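Uncharacterized protein (Nocardia farcinica, PDB 3ESM) is of unknown function but may bind copper through this immunoglobulin-like domain, part of a probably membrane-anchored protein. Local coordinates at residues Gly15-Thr26 with Gln84-Leu95. The protein carries 2 engineered substitutions. Residues are numbered along the deposited sequence; the frame is centred on the assembly and turned at random. Where two conformers were deposited one is given.
Sequences GGYSVVTFRVPT and QFQRFVVSIGPL
Arg23 reaches diagonally past its cross-strand partner Arg87 and lays its guanidinium over one face of the Phe85 ring. The planes lie 2° apart and Arg23 CZ stands 3.9 Å from the ring centroid, a cation-pi stack offset toward the rim. Arg23 gets there with CG anti to the backbone N (chi1 -173°) and its chain extended as far as NE. Pro25 CB meets the same ring at Phe85 CE1, 3.6 Å away. Farther along this face, Val19 CG1 and Val89 CG1 approach to 3.3 Å, closer than usual van der Waals contact. At the last residue of strand 85-93, Gly93 CA sits over a face of the Tyr17 ring, just ahead of strand 18-25, in a CH-pi contact 3.8 Å from its centroid.

The other face is largely apolar, illustrating how a sheet differentiates its two sides: Val24 CG2 packs on Phe88 CD2 at 3.6 Å, and Val90 CG1 meets the edge of the Phe22 ring at Phe22 CE2, 3.9 Å away. Paired backbone bonds at Ser18-Ile92, Val20-Val90, Phe22-Phe88 and Val24-Gln86 fix this register; Phe22 N to Phe88 O is nearly straight (176°).

Phe22 and Ile92 reach Phe103 of the second sheet, and Phe88 meets Trp54 and Trp71, contributing to the core between the two sheets. Strands 6-8 and 45-48 flank the pair.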
ATOM      1  N   GLY A  15      25.572   3.195  13.673  1.00 32.42           N
ATOM      2  CA  GLY A  15      26.263   1.954  13.274  1.00 34.29           C
ATOM      3  C   GLY A  15      25.788   0.702  13.990  1.00 33.91           C
ATOM      4  O   GLY A  15      26.437  -0.366  13.919  1.00 35.27           O
ATOM      5  N   GLY A  16      24.672   0.808  14.703  1.00 32.69           N
ATOM      6  CA  GLY A  16      24.198  -0.299  15.513  1.00 31.62           C
ATOM      7  C   GLY A  16      23.082  -1.075  14.841  1.00 31.73           C
ATOM      8  O   GLY A  16      22.594  -0.669  13.791  1.00 31.38           O
ATOM      9  N   TYR A  17      22.731  -2.195  15.454  1.00 31.95           N
ATOM     10  CA  TYR A  17      21.611  -3.017  15.034  0.50 31.96           C
ATOM     11  C   TYR A  17      20.550  -2.905  16.064  1.00 32.28           C
ATOM     12  O   TYR A  17      20.828  -3.071  17.270  1.00 33.95           O
ATOM     13  CB  TYR A  17      22.002  -4.466  15.116  0.50 32.26           C
ATOM     14  CG  TYR A  17      22.624  -4.907  13.919  0.50 33.01           C
ATOM     15  CD1 TYR A  17      21.896  -5.615  13.017  0.50 34.30           C
ATOM     16  CD2 TYR A  17      23.940  -4.596  13.661  0.50 34.67           C
ATOM     17  CE1 TYR A  17      22.428  -6.023  11.937  0.50 34.96           C
ATOM     18  CE2 TYR A  17      24.503  -5.008  12.542  0.50 35.74           C
ATOM     19  CZ  TYR A  17      23.721  -5.719  11.670  0.50 35.72           C
ATOM     20  OH  TYR A  17      24.223  -6.187  10.491  0.50 37.53           O
ATOM     21  N   SER A  18      19.315  -2.636  15.652  1.00 31.04           N
ATOM     22  CA  SER A  18      18.259  -2.543  16.669  1.00 31.60           C
ATOM     23  C   SER A  18      17.018  -3.268  16.204  1.00 31.22           C
ATOM     24  O   SER A  18      16.779  -3.334  15.001  1.00 30.48           O
ATOM     25  CB  SER A  18      17.863  -1.085  16.945  1.00 31.89           C
ATOM     26  OG  SER A  18      18.886  -0.366  17.627  1.00 35.62           O
ATOM     27  N   VAL A  19      16.235  -3.788  17.147  1.00 30.60           N
ATOM     28  CA  VAL A  19      14.872  -4.234  16.852  1.00 31.63           C
ATOM     29  C   VAL A  19      14.004  -2.972  16.935  1.00 31.49           C
ATOM     30  O   VAL A  19      13.840  -2.404  18.026  1.00 31.80           O
ATOM     31  CB  VAL A  19      14.366  -5.268  17.887  1.00 32.74           C
ATOM     32  CG1 VAL A  19      12.908  -5.615  17.638  1.00 33.07           C
ATOM     33  CG2 VAL A  19      15.222  -6.549  17.854  1.00 33.91           C
ATOM     34  N   VAL A  20      13.434  -2.545  15.801  1.00 30.05           N
ATOM     35  CA  VAL A  20      12.615  -1.327  15.744  1.00 28.99           C
ATOM     36  C   VAL A  20      11.157  -1.701  15.686  1.00 29.30           C
ATOM     37  O   VAL A  20      10.768  -2.523  14.860  1.00 28.68           O
ATOM     38  CB  VAL A  20      12.974  -0.485  14.498  1.00 29.45           C
ATOM     39  CG1 VAL A  20      12.124   0.806  14.410  1.00 28.63           C
ATOM     40  CG2 VAL A  20      14.442  -0.135  14.554  1.00 28.91           C
ATOM     41  N   THR A  21      10.368  -1.127  16.584  1.00 29.12           N
ATOM     42  CA  THR A  21       8.951  -1.446  16.664  1.00 28.94           C
ATOM     43  C   THR A  21       8.178  -0.235  16.195  1.00 28.49           C
ATOM     44  O   THR A  21       8.352   0.854  16.746  1.00 28.72           O
ATOM     45  CB  THR A  21       8.544  -1.748  18.111  1.00 29.49           C
ATOM     46  OG1 THR A  21       9.113  -2.996  18.536  1.00 31.80           O
ATOM     47  CG2 THR A  21       7.002  -1.801  18.240  1.00 31.58           C
ATOM     48  N   PHE A  22       7.340  -0.406  15.168  1.00 27.43           N
ATOM     49  CA  PHE A  22       6.465   0.671  14.669  1.00 27.48           C
ATOM     50  C   PHE A  22       5.076   0.424  15.209  1.00 28.98           C
ATOM     51  O   PHE A  22       4.497  -0.626  14.944  1.00 29.40           O
ATOM     52  CB  PHE A  22       6.443   0.700  13.135  1.00 27.56           C
ATOM     53  CG  PHE A  22       7.771   1.030  12.548  1.00 25.32           C
ATOM     54  CD1 PHE A  22       8.196   2.351  12.478  1.00 26.97           C
ATOM     55  CD2 PHE A  22       8.609   0.028  12.098  1.00 28.58           C
ATOM     56  CE1 PHE A  22       9.446   2.660  11.960  1.00 28.04           C
ATOM     57  CE2 PHE A  22       9.880   0.325  11.575  1.00 29.85           C
ATOM     58  CZ  PHE A  22      10.300   1.636  11.524  1.00 30.16           C
ATOM     59  N   ARG A  23       4.558   1.362  16.003  1.00 28.57           N
ATOM     60  CA  ARG A  23       3.224   1.191  16.565  1.00 29.26           C
ATOM     61  C   ARG A  23       2.312   2.102  15.781  1.00 29.15           C
ATOM     62  O   ARG A  23       2.510   3.319  15.751  1.00 30.21           O
ATOM     63  CB  ARG A  23       3.202   1.553  18.047  1.00 30.27           C
ATOM     64  CG  ARG A  23       1.883   1.224  18.717  1.00 33.57           C
ATOM     65  CD  ARG A  23       1.971   1.422  20.232  1.00 37.83           C
ATOM     66  NE  ARG A  23       0.806   0.849  20.882  1.00 40.64           N
ATOM     67  CZ  ARG A  23      -0.143   1.565  21.463  1.00 42.40           C
ATOM     68  NH1 ARG A  23      -0.041   2.885  21.489  1.00 44.10           N
ATOM     69  NH2 ARG A  23      -1.185   0.956  22.030  1.00 44.59           N
ATOM     70  N   VAL A  24       1.315   1.497  15.140  1.00 29.10           N
ATOM     71  CA  VAL A  24       0.463   2.185  14.188  1.00 28.50           C
ATOM     72  C   VAL A  24      -0.991   2.264  14.639  1.00 29.60           C
ATOM     73  O   VAL A  24      -1.611   1.223  14.900  1.00 29.77           O
ATOM     74  CB  VAL A  24       0.473   1.400  12.876  1.00 28.24           C
ATOM     75  CG1 VAL A  24      -0.452   2.061  11.819  1.00 28.93           C
ATOM     76  CG2 VAL A  24       1.941   1.241  12.387  1.00 30.21           C
ATOM     77  N   PRO A  25      -1.549   3.485  14.701  1.00 29.22           N
ATOM     78  CA  PRO A  25      -2.944   3.631  15.129  1.00 30.32           C
ATOM     79  C   PRO A  25      -3.880   3.531  13.953  1.00 30.28           C
ATOM     80  O   PRO A  25      -3.576   4.058  12.907  1.00 29.78           O
ATOM     81  CB  PRO A  25      -3.001   5.075  15.604  1.00 30.43           C
ATOM     82  CG  PRO A  25      -2.032   5.798  14.654  1.00 30.98           C
ATOM     83  CD  PRO A  25      -0.902   4.796  14.475  1.00 30.65           C
ATOM     84  N   THR A  26      -5.044   2.905  14.141  1.00 30.94           N
ATOM     85  CA  THR A  26      -6.067   2.943  13.115  1.00 31.55           C
ATOM     86  C   THR A  26      -6.937   4.173  13.325  1.00 33.16           C
ATOM     87  O   THR A  26      -7.735   4.223  14.255  1.00 33.82           O
ATOM     88  CB  THR A  26      -6.883   1.620  13.116  1.00 31.94           C
ATOM     89  OG1 THR A  26      -6.014   0.562  12.686  1.00 33.80           O
ATOM     90  CG2 THR A  26      -8.039   1.694  12.141  1.00 31.93           C
ATOM     91  N   GLN A  84      -7.809   0.787  17.427  1.00 36.53           N
ATOM     92  CA  GLN A  84      -6.786  -0.123  17.948  1.00 36.36           C
ATOM     93  C   GLN A  84      -5.434   0.263  17.372  1.00 35.73           C
ATOM     94  O   GLN A  84      -5.368   1.007  16.384  1.00 35.35           O
ATOM     95  CB  GLN A  84      -7.092  -1.576  17.576  1.00 36.26           C
ATOM     96  CG  GLN A  84      -8.427  -2.097  18.101  1.00 37.66           C
ATOM     97  CD  GLN A  84      -8.378  -2.377  19.574  1.00 42.22           C
ATOM     98  OE1 GLN A  84      -7.381  -2.896  20.090  1.00 42.90           O
ATOM     99  NE2 GLN A  84      -9.459  -2.036  20.276  1.00 43.22           N
ATOM    100  N   PHE A  85      -4.381  -0.279  17.975  1.00 36.41           N
ATOM    101  CA  PHE A  85      -3.013  -0.058  17.526  1.00 35.64           C
ATOM    102  C   PHE A  85      -2.439  -1.412  17.167  1.00 35.23           C
ATOM    103  O   PHE A  85      -2.886  -2.440  17.671  1.00 35.39           O
ATOM    104  CB  PHE A  85      -2.186   0.543  18.676  1.00 37.22           C
ATOM    105  CG  PHE A  85      -2.605   1.943  19.062  1.00 40.38           C
ATOM    106  CD1 PHE A  85      -1.828   3.029  18.707  1.00 42.11           C
ATOM    107  CD2 PHE A  85      -3.774   2.163  19.775  1.00 42.16           C
ATOM    108  CE1 PHE A  85      -2.215   4.314  19.050  1.00 44.38           C
ATOM    109  CE2 PHE A  85      -4.163   3.438  20.122  1.00 44.39           C
ATOM    110  CZ  PHE A  85      -3.382   4.517  19.763  1.00 45.12           C
ATOM    111  N   GLN A  86      -1.430  -1.438  16.310  1.00 33.36           N
ATOM    112  CA  GLN A  86      -0.732  -2.692  16.044  1.00 33.00           C
ATOM    113  C   GLN A  86       0.755  -2.408  15.976  1.00 31.69           C
ATOM    114  O   GLN A  86       1.142  -1.380  15.416  1.00 30.44           O
ATOM    115  CB  GLN A  86      -1.184  -3.265  14.695  1.00 34.01           C
ATOM    116  CG  GLN A  86      -0.316  -4.410  14.206  1.00 35.14           C
ATOM    117  CD  GLN A  86      -0.568  -5.654  14.992  1.00 38.63           C
ATOM    118  OE1 GLN A  86      -1.730  -6.051  15.182  1.00 38.51           O
ATOM    119  NE2 GLN A  86       0.499  -6.287  15.473  1.00 39.27           N
ATOM    120  N   ARG A  87       1.573  -3.313  16.520  1.00 30.52           N
ATOM    121  CA  ARG A  87       3.025  -3.218  16.392  1.00 30.50           C
ATOM    122  C   ARG A  87       3.548  -4.020  15.197  1.00 30.07           C
ATOM    123  O   ARG A  87       3.092  -5.137  14.924  1.00 31.90           O
ATOM    124  CB  ARG A  87       3.724  -3.699  17.667  1.00 32.16           C
ATOM    125  CG  ARG A  87       3.473  -2.866  18.906  1.00 34.65           C
ATOM    126  CD  ARG A  87       4.130  -3.571  20.111  1.00 43.47           C
ATOM    127  NE  ARG A  87       3.816  -5.004  20.084  1.00 48.42           N
ATOM    128  CZ  ARG A  87       4.693  -5.974  19.809  1.00 52.27           C
ATOM    129  NH1 ARG A  87       5.969  -5.685  19.555  1.00 52.94           N
ATOM    130  NH2 ARG A  87       4.300  -7.250  19.800  1.00 54.31           N
ATOM    131  N   PHE A  88       4.481  -3.425  14.471  1.00 28.30           N
ATOM    132  CA  PHE A  88       5.113  -4.073  13.332  1.00 27.21           C
ATOM    133  C   PHE A  88       6.596  -3.983  13.662  1.00 28.51           C
ATOM    134  O   PHE A  88       7.126  -2.873  13.866  1.00 28.35           O
ATOM    135  CB  PHE A  88       4.810  -3.279  12.064  1.00 27.12           C
ATOM    136  CG  PHE A  88       3.367  -3.300  11.670  1.00 25.88           C
ATOM    137  CD1 PHE A  88       2.877  -4.305  10.846  1.00 28.67           C
ATOM    138  CD2 PHE A  88       2.500  -2.307  12.119  1.00 27.44           C
ATOM    139  CE1 PHE A  88       1.539  -4.327  10.477  1.00 28.69           C
ATOM    140  CE2 PHE A  88       1.160  -2.330  11.749  1.00 30.17           C
ATOM    141  CZ  PHE A  88       0.694  -3.339  10.937  1.00 27.98           C
ATOM    142  N   VAL A  89       7.280  -5.121  13.650  1.00 27.98           N
ATOM    143  CA  VAL A  89       8.635  -5.166  14.212  1.00 28.70           C
ATOM    144  C   VAL A  89       9.658  -5.635  13.182  1.00 27.85           C
ATOM    145  O   VAL A  89       9.467  -6.639  12.465  1.00 27.46           O
ATOM    146  CB  VAL A  89       8.707  -6.126  15.418  1.00 29.30           C
ATOM    147  CG1 VAL A  89      10.137  -6.219  15.905  1.00 30.25           C
ATOM    148  CG2 VAL A  89       7.749  -5.682  16.512  1.00 31.79           C
ATOM    149  N   VAL A  90      10.731  -4.861  13.043  1.00 27.53           N
ATOM    150  CA  VAL A  90      11.769  -5.252  12.106  1.00 28.10           C
ATOM    151  C   VAL A  90      13.139  -5.031  12.761  1.00 28.30           C
ATOM    152  O   VAL A  90      13.363  -4.007  13.388  1.00 28.84           O
ATOM    153  CB  VAL A  90      11.642  -4.483  10.769  1.00 28.26           C
ATOM    154  CG1 VAL A  90      11.816  -2.953  10.965  1.00 29.33           C
ATOM    155  CG2 VAL A  90      12.576  -5.049   9.665  1.00 28.67           C
ATOM    156  N   SER A  91      14.027  -6.000  12.606  1.00 28.17           N
ATOM    157  CA  SER A  91      15.372  -5.891  13.156  0.50 28.33           C
ATOM    158  C   SER A  91      16.310  -5.472  12.044  1.00 28.60           C
ATOM    159  O   SER A  91      16.429  -6.171  11.045  1.00 29.04           O
ATOM    160  CB  SER A  91      15.812  -7.242  13.700  0.50 28.37           C
ATOM    161  OG  SER A  91      17.183  -7.208  14.049  0.50 29.15           O
ATOM    162  N   ILE A  92      16.978  -4.332  12.219  1.00 27.74           N
ATOM    163  CA  ILE A  92      17.781  -3.802  11.125  1.00 27.02           C
ATOM    164  C   ILE A  92      19.132  -3.306  11.607  1.00 28.26           C
ATOM    165  O   ILE A  92      19.306  -2.938  12.789  1.00 27.76           O
ATOM    166  CB  ILE A  92      17.064  -2.612  10.444  1.00 26.63           C
ATOM    167  CG1 ILE A  92      16.841  -1.461  11.438  1.00 26.96           C
ATOM    168  CG2 ILE A  92      15.752  -3.088   9.847  1.00 27.44           C
ATOM    169  CD1 ILE A  92      16.172  -0.179  10.855  1.00 26.86           C
ATOM    170  N   GLY A  93      20.063  -3.265  10.663  1.00 27.38           N
ATOM    171  CA  GLY A  93      21.347  -2.629  10.920  1.00 28.78           C
ATOM    172  C   GLY A  93      22.262  -2.821   9.740  1.00 28.82           C
ATOM    173  O   GLY A  93      21.996  -3.634   8.842  1.00 28.87           O
ATOM    174  N   PRO A  94      23.361  -2.075   9.733  1.00 29.39           N
ATOM    175  CA  PRO A  94      23.663  -1.049  10.733  1.00 29.46           C
ATOM    176  C   PRO A  94      22.900   0.224  10.458  1.00 29.93           C
ATOM    177  O   PRO A  94      22.710   0.573   9.298  1.00 30.46           O
ATOM    178  CB  PRO A  94      25.156  -0.780  10.507  1.00 29.79           C
ATOM    179  CG  PRO A  94      25.376  -1.079   9.065  1.00 30.17           C
ATOM    180  CD  PRO A  94      24.416  -2.215   8.722  1.00 30.08           C
ATOM    181  N   LEU A  95      22.474   0.899  11.527  1.00 30.72           N
ATOM    182  CA  LEU A  95      21.855   2.212  11.439  1.00 31.35           C
ATOM    183  C   LEU A  95      22.889   3.243  11.046  1.00 32.25           C
ATOM    184  O   LEU A  95      24.071   3.068  11.332  1.00 32.49           O
ATOM    185  CB  LEU A  95      21.223   2.573  12.772  1.00 30.98           C
ATOM    186  CG  LEU A  95      20.061   1.664  13.176  1.00 31.24           C
ATOM    187  CD1 LEU A  95      19.631   1.937  14.599  1.00 34.24           C
ATOM    188  CD2 LEU A  95      18.866   1.845  12.213  1.00 31.61           C
TER